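Local atomic coordinates of minor capsid protein (Cafeteriavirus-dependent mavirus, PDB entry 6G42), a protein that forms the pentameric penton of the virophage capsid, each subunit carrying a single jelly-roll domain, and so probably closes the fivefold vertices of the shell. Residues E54-H59 and N249-R254. Numbering follows the deposited sequence.
Sequences EEFHLH and NSILFR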
ATOM      1  N   GLU C  54      -2.044 -21.210  -9.194  1.00 47.46           N
ATOM      2  CA  GLU C  54      -1.829 -20.604  -7.873  1.00 49.47           C
ATOM      3  C   GLU C  54      -0.670 -19.587  -7.882  1.00 48.75           C
ATOM      4  O   GLU C  54      -0.812 -18.469  -7.386  1.00 45.66           O
ATOM      5  CB  GLU C  54      -1.556 -21.708  -6.841  1.00 53.71           C
ATOM      6  CG  GLU C  54      -1.290 -21.257  -5.398  1.00 58.98           C
ATOM      7  CD  GLU C  54      -2.517 -20.722  -4.674  1.00 65.96           C
ATOM      8  OE1 GLU C  54      -3.652 -20.849  -5.206  1.00 69.03           O
ATOM      9  OE2 GLU C  54      -2.342 -20.178  -3.553  1.00 70.88           O
ATOM     10  N   GLU C  55       0.466 -19.982  -8.450  1.00 49.26           N
ATOM     11  CA  GLU C  55       1.688 -19.185  -8.355  1.00 51.09           C
ATOM     12  C   GLU C  55       2.678 -19.513  -9.470  1.00 49.78           C
ATOM     13  O   GLU C  55       2.823 -20.672  -9.863  1.00 50.85           O
ATOM     14  CB  GLU C  55       2.304 -19.417  -6.967  1.00 54.72           C
ATOM     15  CG  GLU C  55       3.777 -19.076  -6.764  1.00 58.31           C
ATOM     16  CD  GLU C  55       4.232 -19.286  -5.318  1.00 62.41           C
ATOM     17  OE1 GLU C  55       3.685 -20.188  -4.637  1.00 66.30           O
ATOM     18  OE2 GLU C  55       5.144 -18.560  -4.861  1.00 61.23           O
ATOM     19  N   PHE C  56       3.328 -18.476  -9.996  1.00 47.12           N
ATOM     20  CA  PHE C  56       4.531 -18.654 -10.808  1.00 45.98           C
ATOM     21  C   PHE C  56       5.602 -17.613 -10.478  1.00 45.66           C
ATOM     22  O   PHE C  56       5.328 -16.612  -9.811  1.00 43.76           O
ATOM     23  CB  PHE C  56       4.222 -18.723 -12.320  1.00 44.40           C
ATOM     24  CG  PHE C  56       3.755 -17.430 -12.941  1.00 43.42           C
ATOM     25  CD1 PHE C  56       4.663 -16.434 -13.294  1.00 43.71           C
ATOM     26  CD2 PHE C  56       2.413 -17.242 -13.251  1.00 43.82           C
ATOM     27  CE1 PHE C  56       4.233 -15.256 -13.889  1.00 43.92           C
ATOM     28  CE2 PHE C  56       1.979 -16.070 -13.855  1.00 43.95           C
ATOM     29  CZ  PHE C  56       2.889 -15.075 -14.175  1.00 43.56           C
ATOM     30  N   HIS C  57       6.820 -17.885 -10.943  1.00 45.87           N
ATOM     31  CA  HIS C  57       7.960 -16.985 -10.765  1.00 46.22           C
ATOM     32  C   HIS C  57       8.876 -17.039 -11.989  1.00 46.54           C
ATOM     33  O   HIS C  57       9.428 -18.084 -12.303  1.00 50.04           O
ATOM     34  CB  HIS C  57       8.719 -17.355  -9.488  1.00 46.03           C
ATOM     35  CG  HIS C  57       9.697 -16.318  -9.018  1.00 45.14           C
ATOM     36  ND1 HIS C  57       9.640 -14.991  -9.387  1.00 45.96           N
ATOM     37  CD2 HIS C  57      10.742 -16.418  -8.167  1.00 45.10           C
ATOM     38  CE1 HIS C  57      10.616 -14.328  -8.798  1.00 44.17           C
ATOM     39  NE2 HIS C  57      11.299 -15.170  -8.051  1.00 43.86           N
ATOM     40  N   LEU C  58       8.999 -15.918 -12.691  1.00 45.82           N
ATOM     41  CA  LEU C  58       9.852 -15.812 -13.874  1.00 45.08           C
ATOM     42  C   LEU C  58      11.133 -15.116 -13.434  1.00 45.06           C
ATOM     43  O   LEU C  58      11.268 -13.893 -13.531  1.00 42.87           O
ATOM     44  CB  LEU C  58       9.145 -15.036 -14.997  1.00 44.91           C
ATOM     45  CG  LEU C  58       7.666 -15.370 -15.235  1.00 45.89           C
ATOM     46  CD1 LEU C  58       7.109 -14.512 -16.356  1.00 45.70           C
ATOM     47  CD2 LEU C  58       7.442 -16.846 -15.534  1.00 46.27           C
ATOM     48  N   HIS C  59      12.065 -15.912 -12.920  1.00 45.10           N
ATOM     49  CA  HIS C  59      13.250 -15.375 -12.258  1.00 46.49           C
ATOM     50  C   HIS C  59      14.454 -15.244 -13.174  1.00 45.67           C
ATOM     51  O   HIS C  59      14.987 -16.237 -13.643  1.00 45.07           O
ATOM     52  CB  HIS C  59      13.601 -16.259 -11.071  1.00 48.00           C
ATOM     53  CG  HIS C  59      14.577 -15.641 -10.132  1.00 48.47           C
ATOM     54  ND1 HIS C  59      14.471 -14.339  -9.702  1.00 49.00           N
ATOM     55  CD2 HIS C  59      15.673 -16.154  -9.528  1.00 48.72           C
ATOM     56  CE1 HIS C  59      15.465 -14.072  -8.876  1.00 50.24           C
ATOM     57  NE2 HIS C  59      16.205 -15.159  -8.750  1.00 50.47           N
ATOM     58  N   ASN C 249      14.252  -8.545 -15.415  1.00 47.18           N
ATOM     59  CA  ASN C 249      13.211  -8.591 -14.393  1.00 46.32           C
ATOM     60  C   ASN C 249      13.113  -9.947 -13.695  1.00 45.02           C
ATOM     61  O   ASN C 249      13.614 -10.965 -14.172  1.00 43.39           O
ATOM     62  CB  ASN C 249      11.847  -8.237 -15.002  1.00 46.83           C
ATOM     63  CG  ASN C 249      11.775  -6.798 -15.477  1.00 47.85           C
ATOM     64  OD1 ASN C 249      11.635  -5.877 -14.678  1.00 51.57           O
ATOM     65  ND2 ASN C 249      11.869  -6.595 -16.782  1.00 49.11           N
ATOM     66  N   SER C 250      12.459  -9.911 -12.540  1.00 44.64           N
ATOM     67  CA  SER C 250      12.111 -11.081 -11.757  1.00 44.91           C
ATOM     68  C   SER C 250      10.630 -10.896 -11.454  1.00 45.96           C
ATOM     69  O   SER C 250      10.266 -10.022 -10.679  1.00 47.09           O
ATOM     70  CB  SER C 250      12.946 -11.125 -10.475  1.00 44.77           C
ATOM     71  OG  SER C 250      12.636 -12.256  -9.684  1.00 42.94           O
ATOM     72  N   ILE C 251       9.783 -11.688 -12.102  1.00 47.58           N
ATOM     73  CA  ILE C 251       8.336 -11.471 -12.078  1.00 47.90           C
ATOM     74  C   ILE C 251       7.628 -12.538 -11.252  1.00 48.46           C
ATOM     75  O   ILE C 251       7.537 -13.687 -11.664  1.00 49.73           O
ATOM     76  CB  ILE C 251       7.762 -11.419 -13.501  1.00 47.87           C
ATOM     77  CG1 ILE C 251       8.375 -10.224 -14.249  1.00 49.68           C
ATOM     78  CG2 ILE C 251       6.241 -11.295 -13.458  1.00 48.27           C
ATOM     79  CD1 ILE C 251       8.036 -10.151 -15.724  1.00 50.98           C
ATOM     80  N   LEU C 252       7.122 -12.130 -10.093  1.00 49.03           N
ATOM     81  CA  LEU C 252       6.390 -13.009  -9.188  1.00 48.51           C
ATOM     82  C   LEU C 252       4.876 -12.798  -9.325  1.00 47.64           C
ATOM     83  O   LEU C 252       4.401 -11.658  -9.414  1.00 45.40           O
ATOM     84  CB  LEU C 252       6.828 -12.730  -7.748  1.00 49.58           C
ATOM     85  CG  LEU C 252       6.215 -13.559  -6.622  1.00 51.10           C
ATOM     86  CD1 LEU C 252       6.587 -15.029  -6.779  1.00 52.47           C
ATOM     87  CD2 LEU C 252       6.679 -13.020  -5.276  1.00 51.23           C
ATOM     88  N   PHE C 253       4.137 -13.910  -9.367  1.00 47.50           N
ATOM     89  CA  PHE C 253       2.674 -13.903  -9.301  1.00 47.51           C
ATOM     90  C   PHE C 253       2.189 -14.883  -8.222  1.00 47.87           C
ATOM     91  O   PHE C 253       2.683 -16.007  -8.127  1.00 46.13           O
ATOM     92  CB  PHE C 253       2.061 -14.256 -10.659  1.00 46.43           C
ATOM     93  CG  PHE C 253       0.581 -14.526 -10.595  1.00 46.73           C
ATOM     94  CD1 PHE C 253      -0.313 -13.493 -10.347  1.00 46.87           C
ATOM     95  CD2 PHE C 253       0.084 -15.816 -10.744  1.00 46.60           C
ATOM     96  CE1 PHE C 253      -1.677 -13.737 -10.267  1.00 45.83           C
ATOM     97  CE2 PHE C 253      -1.280 -16.062 -10.669  1.00 46.84           C
ATOM     98  CZ  PHE C 253      -2.162 -15.022 -10.429  1.00 45.31           C
ATOM     99  N   ARG C 254       1.234 -14.425  -7.411  1.00 49.42           N
ATOM    100  CA  ARG C 254       0.533 -15.246  -6.419  1.00 52.02           C
ATOM    101  C   ARG C 254      -0.950 -14.855  -6.428  1.00 55.14           C
ATOM    102  O   ARG C 254      -1.275 -13.671  -6.396  1.00 55.24           O
ATOM    103  CB  ARG C 254       1.138 -15.024  -5.035  1.00 53.01           C
ATOM    104  CG  ARG C 254       2.551 -15.575  -4.875  1.00 55.78           C
ATOM    105  CD  ARG C 254       3.178 -15.163  -3.550  1.00 58.50           C
ATOM    106  NE  ARG C 254       3.636 -13.768  -3.544  1.00 60.28           N
ATOM    107  CZ  ARG C 254       4.204 -13.154  -2.502  1.00 60.98           C
ATOM    108  NH1 ARG C 254       4.403 -13.796  -1.350  1.00 62.21           N
ATOM    109  NH2 ARG C 254       4.584 -11.883  -2.613  1.00 61.08           N
TER
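Phe56 and Phe253 meet on the apolar face of an antiparallel pair of strands. The CB of Phe253 sits over one face of the Phe56 ring, 3.8 Å from its centroid and close to the ring normal, a CH-pi contact. The two rings are set obliquely, their planes 36° apart, with Phe56 CE2 3.7 Å from Phe253 CD2. Phe56 reaches its neighbour because chi1 of 69° sets CG between the backbone N and the carbonyl carbon, bringing the ring back toward residues 249-254. Further along this face, Leu58 and Ile251 pack through their CB atoms.

The other face is mostly polar, with Leu252 among Glu55, His57, His59, Ser250 and Arg254. Ser250 OG and His59 ND1 share a hydrogen bond of 2.8 Å, the hydroxyl lying at the edge of the imidazole near its plane. His57 ND1 is turned to the backbone of the partner strand and gives a nearly straight but weak, long hydrogen bond to Ile251 O, 3.4 Å away; that carbonyl also accepts Leu58 N at 2.9 Å. Leu252 CD1 covers a face of the His57 ring, while Glu55 and Arg254 run side by side, touching through the carboxylate and the arginine CG without a salt bridge.

Reciprocal backbone bonds join Phe56 with Phe253 and Leu58 with Ile251. The mostly polar face meets a second subunit of the pentamer: Glu55 OE2 and His57 NE2 hydrogen-bond to His203 NE2 and Tyr282 OH of this neighbouring subunit, and the His59 ring stacks on the same Tyr282 of the neighbour. Within the chain, strand 49-62 lies between 248-264 and 296-305, with a classic beta bulge, Glu54 and Glu55 both facing Lys300, and the apolar face packs against strands 201-207 and 236-239 of the facing jelly-roll sheet.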